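Local coordinates for protein DNA-(apurinic or apyrimidinic site) endonuclease 2 (Xenopus laevis, PDB 6WCD) that weakly incises DNA at apurinic or apyrimidinic sites in base excision repair and degrades strands from 3' to 5', this chain being its catalytic domain, at residues K36-L41 against V61-S66; A119-H124 against T137-Y142. All blocks are in the same frame, centred on the assembly; numbering follows the deposited sequence.

Starting from the N terminus, the chain leaves strand 29-33 and runs through 36-41; helix 44-47 and strand 53-57 follow before it returns at 61-66, where interaction 1 closes the excursion and the chain enters strand 68-72. Only later does interaction 2 open, at 119-124, closing at 137-142 after twelve intervening residues as the paired strands of a beta hairpin. The two contacts are therefore in series, neither nested nor crossed. Interaction 1 joins loops attached to one sheet of the DNase I-like sandwich, while interaction 2 lies in the other sheet. They meet where S66 OG packs 3.4 Å from Y142 CD2, Y142 being probably an active-site residue.

Interaction 1. Residues K36-L41 against V61-S66; sequences KVTRDL and VRSGYS
T38 sets its short side chain against the middle of a turn, at S63 and G64. Its CB stands 3.8 Å from G64 N, and the two branches divide the work from there. The methyl CG2 lies 3.5 Å from R62 O, packing against the start of the turn. The hydroxyl is the tip that grips: with chi1 at 47°, OG1 sits between the backbone N and the carbonyl carbon, where it accepts a nearly straight hydrogen bond of 2.9 Å from G64 N. The same OG1 donates to D40 OD1 at 2.6 Å, so the hydroxyl is used in both directions. The D40 carboxylate takes a second donor on its other oxygen, S63 OG, 2.7 Å from OD2. Both oxygens accept through their syn lone pairs, and two hydroxyls from opposite segments thus fix the rotation of the group.

What T38 and D40 hold is a type II beta turn running from R62 to Y65, in a loop leading into strand 68-72 of the DNase I-like fold. G64 occupies its third position with a positive phi (70°), a conformation that favours glycine.

K36 meets G64 as well. Its O receives a CA-H...O contact from G64, while K36 N reaches past the turn and donates to S66 O at 2.8 Å. The K36 side chain passes alongside the G64 carbonyl, CB 3.4 Å from G64 O, then runs out fully extended, with NZ in a long, weak ion pair with E34, a magnesium ligand. A water donates to both V37 O and Y65 O, bridging the two backbones. The S66 hydroxyl has its own partner outside the two loops, OG being hydrogen-bonded to E116 O.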
ATOM      1  N   LYS A  36       9.915   3.351   8.096  1.00 10.24           N
ATOM      2  CA  LYS A  36      10.675   4.113   9.088  1.00 12.06           C
ATOM      3  C   LYS A  36      11.906   4.749   8.483  1.00 11.78           C
ATOM      4  O   LYS A  36      12.816   5.133   9.192  1.00 14.21           O
ATOM      5  CB  LYS A  36      10.995   3.290  10.347  1.00 14.25           C
ATOM      6  CG  LYS A  36       9.733   2.738  11.024  1.00 14.26           C
ATOM      7  CD  LYS A  36       9.983   2.096  12.382  1.00 16.46           C
ATOM      8  CE  LYS A  36       8.695   1.523  12.910  1.00 21.27           C
ATOM      9  NZ  LYS A  36       8.895   1.154  14.346  1.00 29.76           N
ATOM     10  N   VAL A  37      11.889   4.955   7.179  1.00 11.53           N
ATOM     11  CA  VAL A  37      12.943   5.683   6.490  1.00 12.27           C
ATOM     12  C   VAL A  37      12.495   7.114   6.230  1.00 14.03           C
ATOM     13  O   VAL A  37      11.493   7.337   5.541  1.00 14.06           O
ATOM     14  CB  VAL A  37      13.326   5.002   5.163  1.00 12.52           C
ATOM     15  CG1 VAL A  37      14.436   5.795   4.459  1.00 15.68           C
ATOM     16  CG2 VAL A  37      13.784   3.552   5.398  1.00 14.64           C
ATOM     17  N   THR A  38      13.245   8.077   6.733  1.00 13.59           N
ATOM     18  CA  THR A  38      13.080   9.468   6.392  1.00 12.85           C
ATOM     19  C   THR A  38      14.342   9.964   5.717  1.00 15.34           C
ATOM     20  O   THR A  38      15.428   9.361   5.847  1.00 15.53           O
ATOM     21  CB  THR A  38      12.717  10.295   7.650  1.00 14.77           C
ATOM     22  OG1 THR A  38      13.573   9.963   8.741  1.00 15.15           O
ATOM     23  CG2 THR A  38      11.311  10.003   8.069  1.00 17.92           C
ATOM     24  N   ARG A  39      14.243  11.111   5.016  1.00 14.30           N
ATOM     25  CA  ARG A  39      15.356  11.489   4.149  1.00 17.40           C
ATOM     26  C   ARG A  39      16.579  11.907   4.945  1.00 17.21           C
ATOM     27  O   ARG A  39      17.717  11.789   4.442  1.00 21.38           O
ATOM     28  CB  ARG A  39      14.971  12.623   3.211  1.00 22.79           C
ATOM     29  CG  ARG A  39      14.441  12.062   1.896  1.00 31.83           C
ATOM     30  CD  ARG A  39      14.267  13.145   0.868  1.00 38.32           C
ATOM     31  NE  ARG A  39      15.487  13.557   0.181  1.00 30.54           N
ATOM     32  CZ  ARG A  39      15.492  14.560  -0.690  1.00 35.03           C
ATOM     33  NH1 ARG A  39      14.354  15.208  -0.910  1.00 41.19           N
ATOM     34  NH2 ARG A  39      16.578  14.905  -1.338  1.00 34.35           N
ATOM     35  N   ASP A  40      16.400  12.453   6.158  1.00 16.01           N
ATOM     36  CA  ASP A  40      17.511  12.867   6.992  1.00 20.71           C
ATOM     37  C   ASP A  40      18.453  11.725   7.354  1.00 17.78           C
ATOM     38  O   ASP A  40      19.622  11.992   7.658  1.00 20.07           O
ATOM     39  CB  ASP A  40      16.963  13.531   8.270  1.00 20.38           C
ATOM     40  CG  ASP A  40      16.102  12.598   9.121  1.00 25.50           C
ATOM     41  OD1 ASP A  40      15.177  11.973   8.598  1.00 24.94           O
ATOM     42  OD2 ASP A  40      16.320  12.508  10.345  1.00 26.97           O
ATOM     43  N   LEU A  41      17.968  10.470   7.284  1.00 17.12           N
ATOM     44  CA  LEU A  41      18.785   9.336   7.706  1.00 16.74           C
ATOM     45  C   LEU A  41      19.830   8.923   6.663  1.00 18.17           C
ATOM     46  O   LEU A  41      20.765   8.205   7.034  1.00 19.05           O
ATOM     47  CB  LEU A  41      17.916   8.112   7.954  1.00 15.80           C
ATOM     48  CG  LEU A  41      16.788   8.334   8.980  1.00 16.24           C
ATOM     49  CD1 LEU A  41      15.974   7.027   9.040  1.00 18.59           C
ATOM     50  CD2 LEU A  41      17.341   8.688  10.290  1.00 17.28           C
ATOM     51  N   VAL A  61       7.440  14.979   8.956  1.00 17.94           N
ATOM     52  CA  VAL A  61       7.090  15.547  10.269  1.00 22.05           C
ATOM     53  C   VAL A  61       7.850  14.991  11.458  1.00 36.10           C
ATOM     54  O   VAL A  61       7.671  15.500  12.581  1.00 32.33           O
ATOM     55  CB  VAL A  61       5.580  15.412  10.563  1.00 26.15           C
ATOM     56  CG1 VAL A  61       4.757  16.140   9.495  1.00 41.98           C
ATOM     57  CG2 VAL A  61       5.193  13.987  10.713  1.00 26.09           C
ATOM     58  N   ARG A  62       8.582  13.896  11.285  1.00 24.36           N
ATOM     59  CA  ARG A  62       9.257  13.235  12.383  1.00 19.11           C
ATOM     60  C   ARG A  62      10.256  12.260  11.776  1.00 19.02           C
ATOM     61  O   ARG A  62       9.919  11.545  10.844  1.00 21.98           O
ATOM     62  CB  ARG A  62       8.253  12.407  13.200  1.00 21.02           C
ATOM     63  CG  ARG A  62       8.789  11.748  14.456  1.00 29.19           C
ATOM     64  CD  ARG A  62       7.638  11.218  15.311  1.00 47.47           C
ATOM     65  NE  ARG A  62       6.577  12.213  15.434  1.00 62.50           N
ATOM     66  CZ  ARG A  62       5.276  11.949  15.435  1.00 71.75           C
ATOM     67  NH1 ARG A  62       4.846  10.702  15.355  1.00 75.52           N
ATOM     68  NH2 ARG A  62       4.402  12.940  15.538  1.00 63.53           N
ATOM     69  N   SER A  63      11.463  12.212  12.306  1.00 19.94           N
ATOM     70  CA  SER A  63      12.486  11.273  11.809  1.00 20.02           C
ATOM     71  C   SER A  63      12.162   9.827  12.176  1.00 17.84           C
ATOM     72  O   SER A  63      11.693   9.506  13.279  1.00 21.43           O
ATOM     73  CB  SER A  63      13.827  11.693  12.388  1.00 25.90           C
ATOM     74  OG  SER A  63      14.890  10.863  11.956  1.00 22.62           O
ATOM     75  N   GLY A  64      12.402   8.934  11.224  1.00 16.28           N
ATOM     76  CA  GLY A  64      12.214   7.516  11.495  1.00 19.03           C
ATOM     77  C   GLY A  64      10.799   7.075  11.666  1.00 17.34           C
ATOM     78  O   GLY A  64      10.548   6.063  12.327  1.00 21.79           O
ATOM     79  N   TYR A  65       9.864   7.808  11.098  1.00 17.38           N
ATOM     80  CA  TYR A  65       8.441   7.622  11.309  1.00 15.20           C
ATOM     81  C   TYR A  65       7.723   7.317  10.011  1.00 13.09           C
ATOM     82  O   TYR A  65       8.013   7.939   8.990  1.00 13.60           O
ATOM     83  CB  TYR A  65       7.898   8.902  11.946  1.00 15.49           C
ATOM     84  CG  TYR A  65       6.416   8.979  12.124  1.00 15.56           C
ATOM     85  CD1 TYR A  65       5.662   9.824  11.344  1.00 16.87           C
ATOM     86  CD2 TYR A  65       5.778   8.287  13.139  1.00 17.42           C
ATOM     87  CE1 TYR A  65       4.278   9.935  11.514  1.00 18.33           C
ATOM     88  CE2 TYR A  65       4.378   8.396  13.299  1.00 20.01           C
ATOM     89  CZ  TYR A  65       3.648   9.225  12.474  1.00 18.78           C
ATOM     90  OH  TYR A  65       2.267   9.357  12.700  1.00 22.73           O
ATOM     91  N   SER A  66       6.778   6.381  10.083  1.00 12.65           N
ATOM     92  CA  SER A  66       5.850   6.102   8.964  1.00 12.28           C
ATOM     93  C   SER A  66       6.669   5.749   7.726  1.00 12.01           C
ATOM     94  O   SER A  66       7.709   5.081   7.853  1.00 13.44           O
ATOM     95  CB  SER A  66       4.937   7.311   8.825  1.00 12.65           C
ATOM     96  OG  SER A  66       3.968   7.046   7.866  1.00 13.51           O
TER
HETATM   97  O   HOH W   1       8.938   8.099   6.368  1.00 13.95           O

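Interaction 2. Residues A119-H124 against T137-Y142; sequences AVLTQH and TVINVY
A119-H124 and T137-Y142 run antiparallel, their axes 4.6 Å apart at 164°, with V120-N140 and T122-V138 as the hydrogen-bonded pairs and A119-V141, L121-I139 and Q123-T137 as the non-hydrogen-bonded ones. L121 runs alongside I139, its CG 4.0 Å from I139 CG1. On the same face, at the end near T137, the extended Q123 chain swings its amide across T137, and NE2 donates in the amide plane to T137 OG1 at 2.9 Å, almost straight at 173°. A leucine here brings no N-H, and the buried T137 hydroxyl would probably lose its mate and be freer to turn. On the other face, V120 CG1 packs 3.8 Å from N140 ND2, whose amide bonds across to the other sheet, OD1 to Q33 and ND2 to T70. T122 OG1 and H124 NE2 share a hydrogen bond of 2.8 Å, and a water links T122 OG1 to V138 O, while V138 CG2 approaches the H124 ring obliquely. The hairpin thus lies inside the four-layer alpha/beta sandwich: helix 152-173 packs on L121, T137, I139 and V141, whereas strands 68-72 and 29-33 of the other sheet meet V120, T122, V138 and N140.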
ATOM      1  N   ALA A 119       1.505   7.444   1.504  1.00 10.34           N
ATOM      2  CA  ALA A 119       1.019   6.950   0.221  1.00 10.39           C
ATOM      3  C   ALA A 119       2.034   7.175  -0.890  1.00 10.78           C
ATOM      4  O   ALA A 119       2.659   8.244  -0.972  1.00 12.04           O
ATOM      5  CB  ALA A 119      -0.281   7.629  -0.172  1.00 12.53           C
ATOM      6  N   VAL A 120       2.189   6.198  -1.750  1.00 10.44           N
ATOM      7  CA  VAL A 120       2.967   6.343  -2.970  1.00 10.28           C
ATOM      8  C   VAL A 120       2.198   5.612  -4.066  1.00 11.84           C
ATOM      9  O   VAL A 120       1.606   4.546  -3.834  1.00 12.20           O
ATOM     10  CB  VAL A 120       4.429   5.870  -2.793  1.00 12.92           C
ATOM     11  CG1 VAL A 120       4.526   4.435  -2.561  1.00 13.88           C
ATOM     12  CG2 VAL A 120       5.295   6.309  -3.992  1.00 16.48           C
ATOM     13  N   LEU A 121       2.143   6.238  -5.212  1.00 10.88           N
ATOM     14  CA  LEU A 121       1.421   5.728  -6.386  1.00 10.86           C
ATOM     15  C   LEU A 121       2.396   5.442  -7.507  1.00 13.40           C
ATOM     16  O   LEU A 121       3.257   6.272  -7.827  1.00 13.70           O
ATOM     17  CB  LEU A 121       0.379   6.713  -6.910  1.00 12.83           C
ATOM     18  CG  LEU A 121      -0.852   6.851  -6.009  1.00 17.87           C
ATOM     19  CD1 LEU A 121      -0.569   7.523  -4.710  1.00 23.27           C
ATOM     20  CD2 LEU A 121      -1.955   7.577  -6.791  1.00 21.62           C
ATOM     21  N   THR A 122       2.252   4.257  -8.126  1.00 12.99           N
ATOM     22  CA  THR A 122       3.045   3.915  -9.309  1.00 11.49           C
ATOM     23  C   THR A 122       2.073   3.459 -10.393  1.00 13.23           C
ATOM     24  O   THR A 122       1.053   2.838 -10.091  1.00 14.08           O
ATOM     25  CB  THR A 122       4.114   2.848  -9.010  1.00 11.62           C
ATOM     26  OG1 THR A 122       3.555   1.681  -8.428  1.00 14.30           O
ATOM     27  CG2 THR A 122       5.235   3.340  -8.074  1.00 13.52           C
ATOM     28  N   GLN A 123       2.362   3.827 -11.636  1.00 12.57           N
ATOM     29  CA  GLN A 123       1.473   3.498 -12.736  1.00 13.84           C
ATOM     30  C   GLN A 123       2.239   2.675 -13.749  1.00 14.02           C
ATOM     31  O   GLN A 123       3.321   3.063 -14.178  1.00 15.37           O
ATOM     32  CB  GLN A 123       0.915   4.784 -13.338  1.00 17.52           C
ATOM     33  CG  GLN A 123      -0.163   4.612 -14.327  1.00 27.54           C
ATOM     34  CD  GLN A 123      -0.813   5.952 -14.615  1.00 35.69           C
ATOM     35  OE1 GLN A 123      -0.322   6.711 -15.452  1.00 39.01           O
ATOM     36  NE2 GLN A 123      -1.888   6.264 -13.901  1.00 20.72           N
ATOM     37  N   HIS A 124       1.640   1.542 -14.137  1.00 14.61           N
ATOM     38  CA  HIS A 124       2.281   0.484 -14.898  1.00 15.84           C
ATOM     39  C   HIS A 124       1.419   0.179 -16.112  1.00 18.18           C
ATOM     40  O   HIS A 124       0.211  -0.030 -15.983  1.00 22.54           O
ATOM     41  CB  HIS A 124       2.400  -0.780 -14.030  1.00 15.25           C
ATOM     42  CG  HIS A 124       3.052  -0.540 -12.700  1.00 14.61           C
ATOM     43  ND1 HIS A 124       4.394  -0.730 -12.478  1.00 15.57           N
ATOM     44  CD2 HIS A 124       2.543  -0.057 -11.539  1.00 13.80           C
ATOM     45  CE1 HIS A 124       4.681  -0.370 -11.233  1.00 14.16           C
ATOM     46  NE2 HIS A 124       3.584   0.028 -10.640  1.00 14.89           N
ATOM     47  N   THR A 137      -2.770   1.353 -11.944  1.00 12.26           N
ATOM     48  CA  THR A 137      -2.212   2.221 -10.928  1.00 12.33           C
ATOM     49  C   THR A 137      -2.236   1.509  -9.594  1.00 10.85           C
ATOM     50  O   THR A 137      -3.286   1.015  -9.172  1.00 13.65           O
ATOM     51  CB  THR A 137      -2.987   3.533 -10.853  1.00 13.41           C
ATOM     52  OG1 THR A 137      -2.947   4.188 -12.116  1.00 16.14           O
ATOM     53  CG2 THR A 137      -2.324   4.490  -9.867  1.00 15.16           C
ATOM     54  N   VAL A 138      -1.080   1.436  -8.926  1.00 11.26           N
ATOM     55  CA  VAL A 138      -0.892   0.819  -7.629  1.00 10.80           C
ATOM     56  C   VAL A 138      -0.766   1.912  -6.580  1.00 11.48           C
ATOM     57  O   VAL A 138       0.137   2.765  -6.658  1.00 12.59           O
ATOM     58  CB  VAL A 138       0.360  -0.078  -7.660  1.00 12.87           C
ATOM     59  CG1 VAL A 138       0.641  -0.630  -6.315  1.00 15.47           C
ATOM     60  CG2 VAL A 138       0.210  -1.172  -8.682  1.00 13.74           C
ATOM     61  N   ILE A 139      -1.685   1.922  -5.612  1.00 11.17           N
ATOM     62  CA  ILE A 139      -1.716   2.898  -4.554  1.00 11.67           C
ATOM     63  C   ILE A 139      -1.334   2.187  -3.277  1.00 11.76           C
ATOM     64  O   ILE A 139      -2.116   1.387  -2.776  1.00 12.34           O
ATOM     65  CB  ILE A 139      -3.107   3.502  -4.423  1.00 12.02           C
ATOM     66  CG1 ILE A 139      -3.593   4.016  -5.779  1.00 12.00           C
ATOM     67  CG2 ILE A 139      -3.111   4.619  -3.387  1.00 13.72           C
ATOM     68  CD1 ILE A 139      -4.992   4.687  -5.748  1.00 15.93           C
ATOM     69  N   ASN A 140      -0.158   2.497  -2.759  1.00 10.63           N
ATOM     70  CA  ASN A 140       0.460   1.825  -1.609  1.00  9.54           C
ATOM     71  C   ASN A 140       0.255   2.740  -0.401  1.00 10.45           C
ATOM     72  O   ASN A 140       0.795   3.856  -0.380  1.00 11.16           O
ATOM     73  CB  ASN A 140       1.939   1.605  -1.920  1.00 10.39           C
ATOM     74  CG  ASN A 140       2.745   1.098  -0.760  1.00 11.35           C
ATOM     75  OD1 ASN A 140       2.179   0.768   0.275  1.00 13.39           O
ATOM     76  ND2 ASN A 140       4.060   1.048  -0.920  1.00 12.13           N
ATOM     77  N   VAL A 141      -0.535   2.305   0.593  1.00 10.73           N
ATOM     78  CA  VAL A 141      -0.952   3.181   1.710  1.00 10.82           C
ATOM     79  C   VAL A 141      -0.649   2.596   3.065  1.00 10.51           C
ATOM     80  O   VAL A 141      -0.739   1.376   3.293  1.00 10.55           O
ATOM     81  CB  VAL A 141      -2.441   3.555   1.645  1.00 13.60           C
ATOM     82  CG1 VAL A 141      -2.748   4.320   0.408  1.00 18.17           C
ATOM     83  CG2 VAL A 141      -3.359   2.318   1.679  1.00 14.56           C
ATOM     84  N   TYR A 142      -0.272   3.474   4.011  1.00 11.17           N
ATOM     85  CA  TYR A 142      -0.124   3.172   5.430  1.00 10.73           C
ATOM     86  C   TYR A 142      -1.088   4.084   6.159  1.00 11.18           C
ATOM     87  O   TYR A 142      -0.757   5.231   6.425  1.00 11.93           O
ATOM     88  CB  TYR A 142       1.327   3.364   5.896  1.00 11.57           C
ATOM     89  CG  TYR A 142       1.599   3.137   7.370  1.00 12.79           C
ATOM     90  CD1 TYR A 142       1.047   2.071   8.050  1.00 13.33           C
ATOM     91  CD2 TYR A 142       2.389   4.004   8.096  1.00 13.24           C
ATOM     92  CE1 TYR A 142       1.270   1.871   9.418  1.00 15.69           C
ATOM     93  CE2 TYR A 142       2.625   3.817   9.437  1.00 15.65           C
ATOM     94  CZ  TYR A 142       2.072   2.749  10.103  1.00 15.34           C
ATOM     95  OH  TYR A 142       2.304   2.575  11.458  1.00 19.17           O
TER
HETATM   96  O   HOH W   2       2.979   2.125  -5.564  1.00 16.03           O